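Side-chain contacts in phosphomethylpyrimidine kinase (Pyrococcus furiosus, PDB 2PB9), which probably joins the pyrimidine and thiazole halves of thiamine phosphate through this C-terminal ThiN domain, and phosphorylates hydroxymethylpyrimidine through its kinase domain: residues L83-F88 and K151-I156; S75-R80 and A137-G142; E11-V16 and G68-G73; E103-I108 and P167-F172. All coordinates share one frame; numbering follows the deposited sequence.

Contact 1: L83-F88 and K151-I156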
loop_
_atom_site.group_PDB
_atom_site.type_symbol
_atom_site.label_atom_id
_atom_site.label_comp_id
_atom_site.label_asym_id
_atom_site.label_seq_id
_atom_site.Cartn_x
_atom_site.Cartn_y
_atom_site.Cartn_z
ATOM N N LEU A 83 22.827 -5.913 14.551
ATOM C CA LEU A 83 23.136 -7.239 15.055
ATOM C C LEU A 83 23.131 -8.228 13.890
ATOM O O LEU A 83 24.057 -9.025 13.743
ATOM C CB LEU A 83 22.109 -7.627 16.134
ATOM C CG LEU A 83 22.633 -8.192 17.475
ATOM C CD1 LEU A 83 23.926 -7.507 17.887
ATOM C CD2 LEU A 83 21.576 -8.010 18.553
ATOM N N THR A 84 22.098 -8.155 13.054
ATOM C CA THR A 84 21.968 -9.030 11.888
ATOM C C THR A 84 23.079 -8.745 10.872
ATOM O O THR A 84 23.630 -9.657 10.240
ATOM C CB THR A 84 20.589 -8.826 11.210
ATOM O OG1 THR A 84 19.567 -9.384 12.040
ATOM C CG2 THR A 84 20.543 -9.474 9.826
ATOM N N TYR A 85 23.398 -7.467 10.720
ATOM C CA TYR A 85 24.430 -7.034 9.793
ATOM C C TYR A 85 25.774 -7.644 10.199
ATOM O O TYR A 85 26.557 -8.055 9.348
ATOM C CB TYR A 85 24.499 -5.509 9.814
ATOM C CG TYR A 85 25.398 -4.890 8.777
ATOM C CD1 TYR A 85 24.874 -4.372 7.587
ATOM C CD2 TYR A 85 26.766 -4.745 9.018
ATOM C CE1 TYR A 85 25.691 -3.715 6.666
ATOM C CE2 TYR A 85 27.594 -4.089 8.113
ATOM C CZ TYR A 85 27.051 -3.573 6.939
ATOM O OH TYR A 85 27.876 -2.907 6.059
HETATM N N MSE A 86 26.028 -7.709 11.506
HETATM C CA MSE A 86 27.277 -8.271 12.023
HETATM C C MSE A 86 27.455 -9.737 11.634
HETATM O O MSE A 86 28.578 -10.235 11.533
HETATM C CB MSE A 86 27.336 -8.114 13.546
HETATM C CG MSE A 86 27.623 -6.680 13.984
HETATM SE SE MSE A 86 27.200 -6.260 15.836
HETATM C CE MSE A 86 28.885 -6.715 16.663
ATOM N N ARG A 87 26.343 -10.428 11.421
ATOM C CA ARG A 87 26.396 -11.824 11.025
ATOM C C ARG A 87 27.143 -11.948 9.699
ATOM O O ARG A 87 27.540 -13.042 9.300
ATOM C CB ARG A 87 24.980 -12.381 10.877
ATOM C CG ARG A 87 24.515 -13.208 12.063
ATOM C CD ARG A 87 23.009 -13.415 12.041
ATOM N NE ARG A 87 22.546 -13.935 10.759
ATOM C CZ ARG A 87 21.276 -13.905 10.361
ATOM N NH1 ARG A 87 20.343 -13.381 11.155
ATOM N NH2 ARG A 87 20.943 -14.380 9.164
ATOM N N PHE A 88 27.337 -10.816 9.030
ATOM C CA PHE A 88 28.021 -10.785 7.748
ATOM C C PHE A 88 29.312 -9.985 7.828
ATOM O O PHE A 88 30.292 -10.303 7.162
ATOM C CB PHE A 88 27.093 -10.186 6.699
ATOM C CG PHE A 88 25.839 -10.979 6.498
ATOM C CD1 PHE A 88 25.822 -12.075 5.648
ATOM C CD2 PHE A 88 24.687 -10.664 7.203
ATOM C CE1 PHE A 88 24.675 -12.844 5.505
ATOM C CE2 PHE A 88 23.537 -11.431 7.065
ATOM C CZ PHE A 88 23.534 -12.524 6.213
ATOM N N LYS A 151 27.462 -7.582 -4.291
ATOM C CA LYS A 151 28.592 -8.452 -3.984
ATOM C C LYS A 151 29.448 -7.863 -2.867
ATOM O O LYS A 151 29.978 -8.588 -2.030
ATOM C CB LYS A 151 29.437 -8.680 -5.235
ATOM N N GLU A 152 29.577 -6.545 -2.845
ATOM C CA GLU A 152 30.384 -5.905 -1.815
ATOM C C GLU A 152 29.572 -5.678 -0.541
ATOM O O GLU A 152 28.428 -6.127 -0.423
ATOM C CB GLU A 152 30.925 -4.561 -2.321
ATOM C CG GLU A 152 31.480 -4.593 -3.738
ATOM C CD GLU A 152 30.387 -4.736 -4.786
ATOM O OE1 GLU A 152 29.675 -3.742 -5.051
ATOM O OE2 GLU A 152 30.230 -5.847 -5.338
ATOM N N ARG A 153 30.181 -4.983 0.414
ATOM C CA ARG A 153 29.518 -4.669 1.671
ATOM C C ARG A 153 28.811 -3.322 1.554
ATOM O O ARG A 153 29.424 -2.298 1.248
ATOM C CB ARG A 153 30.526 -4.604 2.821
ATOM C CG ARG A 153 29.896 -4.259 4.163
ATOM C CD ARG A 153 30.942 -4.039 5.248
ATOM N NE ARG A 153 31.832 -2.937 4.919
ATOM C CZ ARG A 153 31.421 -1.686 4.746
ATOM N NH1 ARG A 153 30.135 -1.383 4.876
ATOM N NH2 ARG A 153 32.294 -0.738 4.429
ATOM N N PRO A 154 27.497 -3.311 1.784
ATOM C CA PRO A 154 26.788 -2.038 1.684
ATOM C C PRO A 154 26.849 -1.208 2.964
ATOM O O PRO A 154 26.356 -1.619 4.010
ATOM C CB PRO A 154 25.369 -2.468 1.322
ATOM C CG PRO A 154 25.231 -3.774 2.017
ATOM C CD PRO A 154 26.558 -4.446 1.761
ATOM N N ASP A 155 27.474 -0.043 2.868
ATOM C CA ASP A 155 27.582 0.868 4.002
ATOM C C ASP A 155 26.213 1.479 4.252
ATOM O O ASP A 155 25.888 1.863 5.375
ATOM C CB ASP A 155 28.574 1.987 3.684
ATOM C CG ASP A 155 29.967 1.468 3.443
ATOM O OD1 ASP A 155 30.709 1.324 4.438
ATOM O OD2 ASP A 155 30.307 1.188 2.265
ATOM N N ILE A 156 25.430 1.573 3.180
ATOM C CA ILE A 156 24.088 2.139 3.238
ATOM C C ILE A 156 23.041 1.151 2.761
ATOM O O ILE A 156 23.151 0.563 1.685
ATOM C CB ILE A 156 23.937 3.390 2.352
ATOM C CG1 ILE A 156 25.058 4.379 2.636
ATOM C CG2 ILE A 156 22.578 4.029 2.585
ATOM C CD1 ILE A 156 26.359 3.977 1.986
#
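Tyr-85 on helix 77-86 reaches across to Arg-153 and Pro-154, just where strand 154-159 begins. Its CG is anti to the backbone N (chi1 -172°), and this carries the phenol end over to residues 153-154. Tyr-85 OH donates a hydrogen bond to Pro-154 O at 2.9 Å. The donor comes from above the carbonyl plane, 56° out of it, while the carbonyl oxygen itself lies at the edge of the tyrosine ring. In this alpha/beta ThiN domain, the contact ties a helix to the start of an inner strand of the mixed sheet. Phe-172 on the next strand stacks with the Tyr-85 ring, and Ile-147 of helix 138-149 also touches that residue. Arg-153 gives the hydroxyl its second bond: NH1 of Arg-153 donates to Tyr-85 OH at 3.0 Å, nearly in the guanidinium plane. The arginine chain bends at chi3 to make this turn. Its guanidinium also forms a salt bridge, with NH2 of Arg-153 2.6 Å from Asp-155 OD1. A leucine in place of Arg-153 would probably leave Asp-155 without this positive partner and the Tyr-85 hydroxyl without its donor.

Contact 2: S75-R80 and A137-G142. With PO4 (phosphate ion), chain C.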
loop_
_atom_site.group_PDB
_atom_site.type_symbol
_atom_site.label_atom_id
_atom_site.label_comp_id
_atom_site.label_asym_id
_atom_site.label_seq_id
_atom_site.Cartn_x
_atom_site.Cartn_y
_atom_site.Cartn_z
ATOM N N SER A 75 17.958 0.785 22.213
ATOM C CA SER A 75 17.433 0.616 20.865
ATOM C C SER A 75 16.913 -0.806 20.624
ATOM O O SER A 75 17.498 -1.783 21.090
ATOM C CB SER A 75 18.529 0.944 19.857
ATOM O OG SER A 75 18.354 0.212 18.665
ATOM N N ASP A 76 15.803 -0.925 19.905
ATOM C CA ASP A 76 15.261 -2.241 19.612
ATOM C C ASP A 76 15.337 -2.587 18.129
ATOM O O ASP A 76 15.828 -3.646 17.759
ATOM C CB ASP A 76 13.806 -2.352 20.071
ATOM C CG ASP A 76 13.097 -3.562 19.463
ATOM O OD1 ASP A 76 13.689 -4.670 19.482
ATOM O OD2 ASP A 76 11.954 -3.410 18.966
ATOM N N HIS A 77 14.855 -1.685 17.286
ATOM C CA HIS A 77 14.833 -1.915 15.848
ATOM C C HIS A 77 16.177 -1.773 15.138
ATOM O O HIS A 77 16.524 -2.591 14.284
ATOM C CB HIS A 77 13.792 -0.995 15.220
ATOM C CG HIS A 77 12.391 -1.321 15.629
ATOM N ND1 HIS A 77 11.338 -0.448 15.458
ATOM C CD2 HIS A 77 11.859 -2.451 16.156
ATOM C CE1 HIS A 77 10.218 -1.025 15.858
ATOM N NE2 HIS A 77 10.506 -2.242 16.285
ATOM N N LEU A 78 16.937 -0.746 15.489
ATOM C CA LEU A 78 18.225 -0.548 14.859
ATOM C C LEU A 78 19.218 -1.584 15.383
ATOM O O LEU A 78 20.122 -2.008 14.661
ATOM C CB LEU A 78 18.737 0.869 15.136
ATOM C CG LEU A 78 19.810 1.353 14.158
ATOM C CD1 LEU A 78 19.217 1.423 12.763
ATOM C CD2 LEU A 78 20.342 2.715 14.571
ATOM N N ALA A 79 19.046 -2.005 16.636
ATOM C CA ALA A 79 19.951 -2.990 17.228
ATOM C C ALA A 79 19.866 -4.314 16.491
ATOM O O ALA A 79 20.883 -4.964 16.233
ATOM C CB ALA A 79 19.635 -3.192 18.706
ATOM N N ARG A 80 18.646 -4.722 16.168
ATOM C CA ARG A 80 18.432 -5.964 15.441
ATOM C C ARG A 80 19.085 -5.850 14.072
ATOM O O ARG A 80 19.674 -6.801 13.575
ATOM C CB ARG A 80 16.932 -6.248 15.283
ATOM C CG ARG A 80 16.297 -7.005 16.454
ATOM C CD ARG A 80 15.182 -6.207 17.140
ATOM N NE ARG A 80 14.068 -5.903 16.241
ATOM C CZ ARG A 80 12.876 -6.495 16.284
ATOM N NH1 ARG A 80 12.623 -7.437 17.192
ATOM N NH2 ARG A 80 11.932 -6.151 15.407
ATOM N N ALA A 137 10.991 -10.896 12.436
ATOM C CA ALA A 137 11.783 -11.574 11.418
ATOM C C ALA A 137 12.034 -10.710 10.183
ATOM O O ALA A 137 12.918 -11.010 9.381
ATOM C CB ALA A 137 11.091 -12.868 11.016
ATOM N N THR A 138 11.260 -9.636 10.054
ATOM C CA THR A 138 11.357 -8.707 8.925
ATOM C C THR A 138 12.620 -7.849 8.861
ATOM O O THR A 138 13.213 -7.702 7.790
ATOM C CB THR A 138 10.145 -7.748 8.884
ATOM O OG1 THR A 138 8.977 -8.471 8.482
ATOM C CG2 THR A 138 10.395 -6.620 7.904
ATOM N N ILE A 139 13.024 -7.261 9.983
ATOM C CA ILE A 139 14.219 -6.432 9.955
ATOM C C ILE A 139 15.410 -7.280 9.520
ATOM O O ILE A 139 16.153 -6.901 8.610
ATOM C CB ILE A 139 14.488 -5.776 11.315
ATOM C CG1 ILE A 139 13.278 -4.910 11.697
ATOM C CG2 ILE A 139 15.747 -4.920 11.241
ATOM C CD1 ILE A 139 13.383 -4.206 13.036
ATOM N N PRO A 140 15.607 -8.444 10.158
ATOM C CA PRO A 140 16.742 -9.273 9.744
ATOM C C PRO A 140 16.606 -9.707 8.284
ATOM O O PRO A 140 17.589 -9.719 7.545
ATOM C CB PRO A 140 16.709 -10.436 10.735
ATOM C CG PRO A 140 15.286 -10.454 11.222
ATOM C CD PRO A 140 14.943 -9.006 11.344
ATOM N N TRP A 141 15.390 -10.047 7.863
ATOM C CA TRP A 141 15.156 -10.438 6.477
ATOM C C TRP A 141 15.646 -9.335 5.538
ATOM O O TRP A 141 16.348 -9.594 4.552
ATOM C CB TRP A 141 13.671 -10.655 6.208
ATOM C CG TRP A 141 13.403 -10.899 4.751
ATOM C CD1 TRP A 141 13.498 -12.091 4.092
ATOM C CD2 TRP A 141 13.057 -9.918 3.756
ATOM N NE1 TRP A 141 13.233 -11.914 2.756
ATOM C CE2 TRP A 141 12.959 -10.593 2.522
ATOM C CE3 TRP A 141 12.822 -8.535 3.792
ATOM C CZ2 TRP A 141 12.634 -9.935 1.326
ATOM C CZ3 TRP A 141 12.499 -7.876 2.599
ATOM C CH2 TRP A 141 12.409 -8.582 1.383
ATOM N N GLY A 142 15.253 -8.105 5.841
ATOM C CA GLY A 142 15.656 -6.986 5.019
ATOM C C GLY A 142 17.160 -6.854 4.899
ATOM O O GLY A 142 17.689 -6.777 3.788
HETATM P P PO4 C . 14.784 2.051 17.862
HETATM O O1 PO4 C . 14.325 2.709 16.612
HETATM O O2 PO4 C . 15.035 3.091 18.903
HETATM O O3 PO4 C . 13.699 1.124 18.340
HETATM O O4 PO4 C . 16.031 1.286 17.591
#
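Ile-139 of helix 138-149 extends its side chain to His-77 and Arg-80 at the start of helix 77-86. Just ahead of that helix, Ser-75 OG donates to phosphate O4 at 2.8 Å. At Asp-76 the backbone N makes two weak hydrogen bonds, to O3 and O4 of the same ion. His-77 N then points straight at phosphate O3, 3.2 Å away, with an N-H...O angle of 177°. The imidazole of His-77 lies across the isoleucine, its CD2 3.9 Å from Ile-139 CD1. Glu-30 of the second subunit packs against this histidine. Leu-78 N is 3.1 Å from phosphate O4 and its bond is equally straight. Arg-80 follows one turn after Asp-76. Its NE lies 3.5 Å from Asp-76 OD1, but no N-H points at that oxygen; the pair is held by charge alone. Asp-76 OD2 sits over one face of the guanidinium. Ile-139 CD1 comes in at its edge, 3.4 Å from Arg-80 NH2. The isoleucine gets there because its chain is fully extended at chi2 (179°). Arg-56 NE also binds the phosphate, which probably came from the crystallisation liquor. An anion held by backbone N-H groups at a helix N-terminus is a common phosphate site, and it may mark where a substrate phosphate binds. The two helices themselves meet through an apolar branch laid on polar side chains and the His-77 carbonyl. The direct contact is therefore packing, while the backbone N-H groups of residues 76-78 and the Ser-75 hydroxyl turn to the ion.

Contact 3: E11-V16 and G68-G73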
loop_
_atom_site.group_PDB
_atom_site.type_symbol
_atom_site.label_atom_id
_atom_site.label_comp_id
_atom_site.label_asym_id
_atom_site.label_seq_id
_atom_site.Cartn_x
_atom_site.Cartn_y
_atom_site.Cartn_z
ATOM N N GLU A 11 32.371 6.487 23.390
ATOM C CA GLU A 11 32.446 6.783 21.970
ATOM C C GLU A 11 31.089 7.131 21.362
ATOM O O GLU A 11 30.988 8.032 20.524
ATOM C CB GLU A 11 33.089 5.605 21.229
ATOM C CG GLU A 11 34.569 5.450 21.555
ATOM C CD GLU A 11 35.355 4.656 20.514
ATOM O OE1 GLU A 11 36.605 4.756 20.538
ATOM O OE2 GLU A 11 34.744 3.938 19.685
ATOM N N LEU A 12 30.047 6.428 21.790
ATOM C CA LEU A 12 28.719 6.690 21.272
ATOM C C LEU A 12 28.200 7.990 21.874
ATOM O O LEU A 12 27.704 8.865 21.163
ATOM C CB LEU A 12 27.776 5.520 21.593
ATOM C CG LEU A 12 26.322 5.654 21.113
ATOM C CD1 LEU A 12 26.306 6.085 19.657
ATOM C CD2 LEU A 12 25.581 4.341 21.298
ATOM N N THR A 13 28.330 8.122 23.186
ATOM C CA THR A 13 27.865 9.323 23.852
ATOM C C THR A 13 28.504 10.568 23.234
ATOM O O THR A 13 27.882 11.626 23.188
ATOM C CB THR A 13 28.158 9.259 25.376
ATOM O OG1 THR A 13 27.302 8.282 25.984
ATOM C CG2 THR A 13 27.921 10.600 26.032
ATOM N N ASN A 14 29.737 10.453 22.752
ATOM C CA ASN A 14 30.393 11.603 22.136
ATOM C C ASN A 14 29.783 11.862 20.768
ATOM O O ASN A 14 29.402 12.994 20.450
ATOM C CB ASN A 14 31.900 11.372 21.958
ATOM C CG ASN A 14 32.658 11.342 23.278
ATOM O OD1 ASN A 14 32.454 12.192 24.154
ATOM N ND2 ASN A 14 33.553 10.366 23.421
ATOM N N ALA A 15 29.696 10.807 19.960
ATOM C CA ALA A 15 29.139 10.914 18.614
ATOM C C ALA A 15 27.759 11.557 18.662
ATOM O O ALA A 15 27.445 12.433 17.861
ATOM C CB ALA A 15 29.060 9.532 17.964
ATOM N N VAL A 16 26.937 11.118 19.606
ATOM C CA VAL A 16 25.597 11.661 19.767
ATOM C C VAL A 16 25.664 13.160 20.060
ATOM O O VAL A 16 24.843 13.939 19.570
ATOM C CB VAL A 16 24.851 10.943 20.921
ATOM C CG1 VAL A 16 23.517 11.615 21.185
ATOM C CG2 VAL A 16 24.643 9.477 20.570
ATOM N N GLY A 68 17.156 11.143 25.676
ATOM C CA GLY A 68 17.758 10.590 26.869
ATOM C C GLY A 68 19.217 10.222 26.728
ATOM O O GLY A 68 19.889 10.628 25.772
ATOM N N PRO A 69 19.744 9.468 27.706
ATOM C CA PRO A 69 21.134 9.016 27.735
ATOM C C PRO A 69 21.335 7.714 26.965
ATOM O O PRO A 69 20.371 7.054 26.548
ATOM C CB PRO A 69 21.391 8.838 29.216
ATOM C CG PRO A 69 20.087 8.305 29.679
ATOM C CD PRO A 69 19.097 9.214 29.006
ATOM N N VAL A 70 22.600 7.360 26.781
ATOM C CA VAL A 70 22.966 6.137 26.088
ATOM C C VAL A 70 22.886 5.003 27.095
ATOM O O VAL A 70 23.406 5.120 28.201
ATOM C CB VAL A 70 24.400 6.216 25.541
ATOM C CG1 VAL A 70 24.761 4.914 24.869
ATOM C CG2 VAL A 70 24.531 7.377 24.560
ATOM N N GLU A 71 22.210 3.920 26.723
ATOM C CA GLU A 71 22.066 2.758 27.596
ATOM C C GLU A 71 21.956 1.481 26.766
ATOM O O GLU A 71 21.440 1.491 25.647
ATOM C CB GLU A 71 20.809 2.861 28.463
ATOM C CG GLU A 71 20.615 4.168 29.176
ATOM C CD GLU A 71 19.466 4.111 30.169
ATOM O OE1 GLU A 71 18.476 3.400 29.889
ATOM O OE2 GLU A 71 19.549 4.790 31.223
ATOM N N PHE A 72 22.444 0.380 27.321
ATOM C CA PHE A 72 22.376 -0.889 26.632
ATOM C C PHE A 72 20.926 -1.342 26.674
ATOM O O PHE A 72 20.291 -1.309 27.726
ATOM C CB PHE A 72 23.303 -1.895 27.310
ATOM C CG PHE A 72 24.755 -1.632 27.057
ATOM C CD1 PHE A 72 25.358 -2.072 25.880
ATOM C CD2 PHE A 72 25.505 -0.885 27.961
ATOM C CE1 PHE A 72 26.693 -1.767 25.595
ATOM C CE2 PHE A 72 26.841 -0.568 27.694
ATOM C CZ PHE A 72 27.439 -1.013 26.502
ATOM N N GLY A 73 20.406 -1.736 25.512
ATOM C CA GLY A 73 19.026 -2.166 25.410
ATOM C C GLY A 73 18.115 -0.982 25.129
ATOM O O GLY A 73 16.886 -1.107 25.179
#
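Thr-13 and Val-70 bring their CA atoms within 6.3 Å of each other, the closest CA pair between residues 11-16 and 68-73. Helix 5-21 packs here on strand 70-72, an outermost strand of the mixed sheet within this chain, as part of the helical cover of the sheet in the alpha/beta ThiN domain. Strand 70-72 is paired with strand 50-53, and Ala-51 of that strand touches both Leu-12 and Val-70. The side-chain contact is small and mostly apolar. Val-70 points toward the helix and splits its two methyl groups between neighbouring helix residues. Its CG1, set anti to the backbone N (chi1 178°), meets Leu-12 CD2 at 3.7 Å. Leu-12 is buried, and it also packs on Phe-35 and Tyr-37 of strand 35-38. With an alanine here instead of Val-70, both branches would be gone, and a gap would probably open beside the Leu-12 methyl and the Thr-13 side chain. The second branch, CG2, faces the Thr-13 side chain. Thr-13 keeps its hydroxyl for its own helix, bonding Tyr-9 O one turn back. The same atom, Thr-13 OG1, also rests against the valine, 3.2 Å from Val-70 CG2.

Contact 4: E103-I108 and P167-F172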
loop_
_atom_site.group_PDB
_atom_site.type_symbol
_atom_site.label_atom_id
_atom_site.label_comp_id
_atom_site.label_asym_id
_atom_site.label_seq_id
_atom_site.Cartn_x
_atom_site.Cartn_y
_atom_site.Cartn_z
ATOM N N GLU A 103 15.672 13.525 -2.432
ATOM C CA GLU A 103 16.863 14.339 -2.310
ATOM C C GLU A 103 17.987 13.655 -1.538
ATOM O O GLU A 103 19.109 13.528 -2.042
ATOM C CB GLU A 103 16.504 15.662 -1.644
ATOM C CG GLU A 103 17.475 16.781 -1.927
ATOM C CD GLU A 103 16.820 18.144 -1.805
ATOM O OE1 GLU A 103 15.835 18.397 -2.536
ATOM O OE2 GLU A 103 17.284 18.959 -0.977
ATOM N N ILE A 104 17.688 13.201 -0.324
ATOM C CA ILE A 104 18.702 12.564 0.503
ATOM C C ILE A 104 19.302 11.339 -0.161
ATOM O O ILE A 104 20.520 11.184 -0.210
ATOM C CB ILE A 104 18.131 12.186 1.885
ATOM C CG1 ILE A 104 17.645 13.457 2.593
ATOM C CG2 ILE A 104 19.198 11.480 2.722
ATOM C CD1 ILE A 104 17.021 13.222 3.928
ATOM N N ILE A 105 18.452 10.473 -0.688
ATOM C CA ILE A 105 18.951 9.286 -1.335
ATOM C C ILE A 105 19.753 9.639 -2.599
ATOM O O ILE A 105 20.850 9.104 -2.794
ATOM C CB ILE A 105 17.799 8.326 -1.660
ATOM C CG1 ILE A 105 18.360 6.935 -1.952
ATOM C CG2 ILE A 105 16.992 8.845 -2.828
ATOM C CD1 ILE A 105 19.209 6.355 -0.819
ATOM N N GLU A 106 19.241 10.540 -3.442
ATOM C CA GLU A 106 19.978 10.920 -4.653
ATOM C C GLU A 106 21.363 11.419 -4.236
ATOM O O GLU A 106 22.387 11.022 -4.800
ATOM C CB GLU A 106 19.295 12.062 -5.426
ATOM C CG GLU A 106 17.813 11.899 -5.806
ATOM C CD GLU A 106 17.453 10.525 -6.363
ATOM O OE1 GLU A 106 18.318 9.896 -7.022
ATOM O OE2 GLU A 106 16.295 10.083 -6.152
ATOM N N GLU A 107 21.379 12.303 -3.246
ATOM C CA GLU A 107 22.622 12.873 -2.753
ATOM C C GLU A 107 23.538 11.842 -2.093
ATOM O O GLU A 107 24.763 11.987 -2.129
ATOM C CB GLU A 107 22.314 14.022 -1.791
ATOM C CG GLU A 107 21.859 15.333 -2.477
ATOM C CD GLU A 107 21.330 15.150 -3.915
ATOM O OE1 GLU A 107 22.148 14.901 -4.837
ATOM O OE2 GLU A 107 20.097 15.261 -4.124
ATOM N N ILE A 108 22.950 10.802 -1.501
ATOM C CA ILE A 108 23.740 9.752 -0.864
ATOM C C ILE A 108 24.360 8.901 -1.962
ATOM O O ILE A 108 25.510 8.489 -1.875
ATOM C CB ILE A 108 22.870 8.852 0.046
ATOM C CG1 ILE A 108 22.446 9.628 1.291
ATOM C CG2 ILE A 108 23.648 7.602 0.465
ATOM C CD1 ILE A 108 21.512 8.847 2.218
ATOM N N PRO A 167 9.609 4.880 5.165
ATOM C CA PRO A 167 10.891 4.483 4.582
ATOM C C PRO A 167 12.061 4.915 5.470
ATOM O O PRO A 167 11.960 5.873 6.219
ATOM C CB PRO A 167 10.879 5.201 3.234
ATOM C CG PRO A 167 10.185 6.485 3.564
ATOM C CD PRO A 167 9.027 6.018 4.428
HETATM N N MSE A 168 13.172 4.202 5.372
HETATM C CA MSE A 168 14.354 4.505 6.163
HETATM C C MSE A 168 15.634 4.328 5.382
HETATM O O MSE A 168 15.694 3.592 4.396
HETATM C CB MSE A 168 14.458 3.588 7.385
HETATM C CG MSE A 168 13.720 4.044 8.612
HETATM SE SE MSE A 168 14.137 5.863 9.106
HETATM C CE MSE A 168 12.304 6.445 9.363
ATOM N N ILE A 169 16.665 5.007 5.859
ATOM C CA ILE A 169 17.983 4.912 5.284
ATOM C C ILE A 169 18.853 4.549 6.482
ATOM O O ILE A 169 18.881 5.261 7.489
ATOM C CB ILE A 169 18.438 6.266 4.658
ATOM C CG1 ILE A 169 17.690 6.502 3.335
ATOM C CG2 ILE A 169 19.961 6.285 4.454
ATOM C CD1 ILE A 169 18.018 7.824 2.653
ATOM N N LEU A 170 19.518 3.405 6.385
ATOM C CA LEU A 170 20.413 2.944 7.435
ATOM C C LEU A 170 21.848 3.073 6.914
ATOM O O LEU A 170 22.142 2.753 5.759
ATOM C CB LEU A 170 20.116 1.483 7.787
ATOM C CG LEU A 170 18.635 1.147 7.990
ATOM C CD1 LEU A 170 18.488 -0.333 8.273
ATOM C CD2 LEU A 170 18.061 1.954 9.127
ATOM N N VAL A 171 22.727 3.584 7.765
ATOM C CA VAL A 171 24.125 3.735 7.412
ATOM C C VAL A 171 24.933 3.101 8.522
ATOM O O VAL A 171 24.724 3.401 9.698
ATOM C CB VAL A 171 24.516 5.218 7.235
ATOM C CG1 VAL A 171 23.706 6.084 8.165
ATOM C CG2 VAL A 171 26.004 5.399 7.499
ATOM N N PHE A 172 25.878 2.229 8.126
ATOM C CA PHE A 172 26.673 1.461 9.074
ATOM C C PHE A 172 28.122 1.924 9.061
ATOM O O PHE A 172 28.656 2.439 8.102
ATOM C CB PHE A 172 26.591 -0.031 8.758
ATOM C CG PHE A 172 25.188 -0.536 8.605
ATOM C CD1 PHE A 172 24.427 -0.176 7.506
ATOM C CD2 PHE A 172 24.635 -1.366 9.562
ATOM C CE1 PHE A 172 23.133 -0.639 7.363
ATOM C CE2 PHE A 172 23.340 -1.832 9.425
ATOM C CZ PHE A 172 22.589 -1.469 8.324
#
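Ile-169 on strand 168-173 meets three isoleucines of helix 102-114, all through its CD1. Its CG1 is anti to the carbonyl carbon and its chain is extended (chi2 178°), so CD1 stands at the far end, against the helix side chains. Ile-169 CD1 meets Ile-108 CD1 tip to tip at 3.7 Å, and Ile-169 CG2 is equally close to it. Ile-104 brings its CG2 branch to 3.8 Å from Ile-169 CD1. Ile-105 CD1 is a little further from Ile-169 CD1, at 4.0 Å. All four residues are buried. The outer side of the helix is different: Glu-103 and Glu-106 are exposed there and take no part in the contact. The backbones stay well apart, with the two short axes 10.5 Å distant at closest approach and inclined at 33°. Helix 102-114 links the parallel strands 94-98 and 118-121 in a beta-alpha-beta crossover that passes over the two strands between them, one of which is 168-173. Ile-98 and Tyr-158, on the strands flanking Ile-169, also pack on its side chain. Between the two segments the contact is purely hydrocarbon. It is held by shape and by the exclusion of water, with no directional bond to fix the register.

Overall arrangement
Contacts 1 and 4 are buried, contact 3 is partly so, and contact 2 lies at the surface. Contacts 1 and 2 share helix 77-86: its phosphate-binding start serves contact 2, its later turns contact 1. They touch where Thr-84 packs on Pro-140. Contacts 1 and 4 use neighbouring strands, 154-159 and 168-173, from opposite faces of the sheet. Contact 3 lies at the far edge of that sheet, adjoining contact 2 only along the chain. The chemistry follows place only in part. Contacts 3 and 4 are mainly apolar helix-on-strand packing, contact 1 is a buried polar network, and contact 2 sets a methyl group against an imidazole and a guanidinium beside an anion.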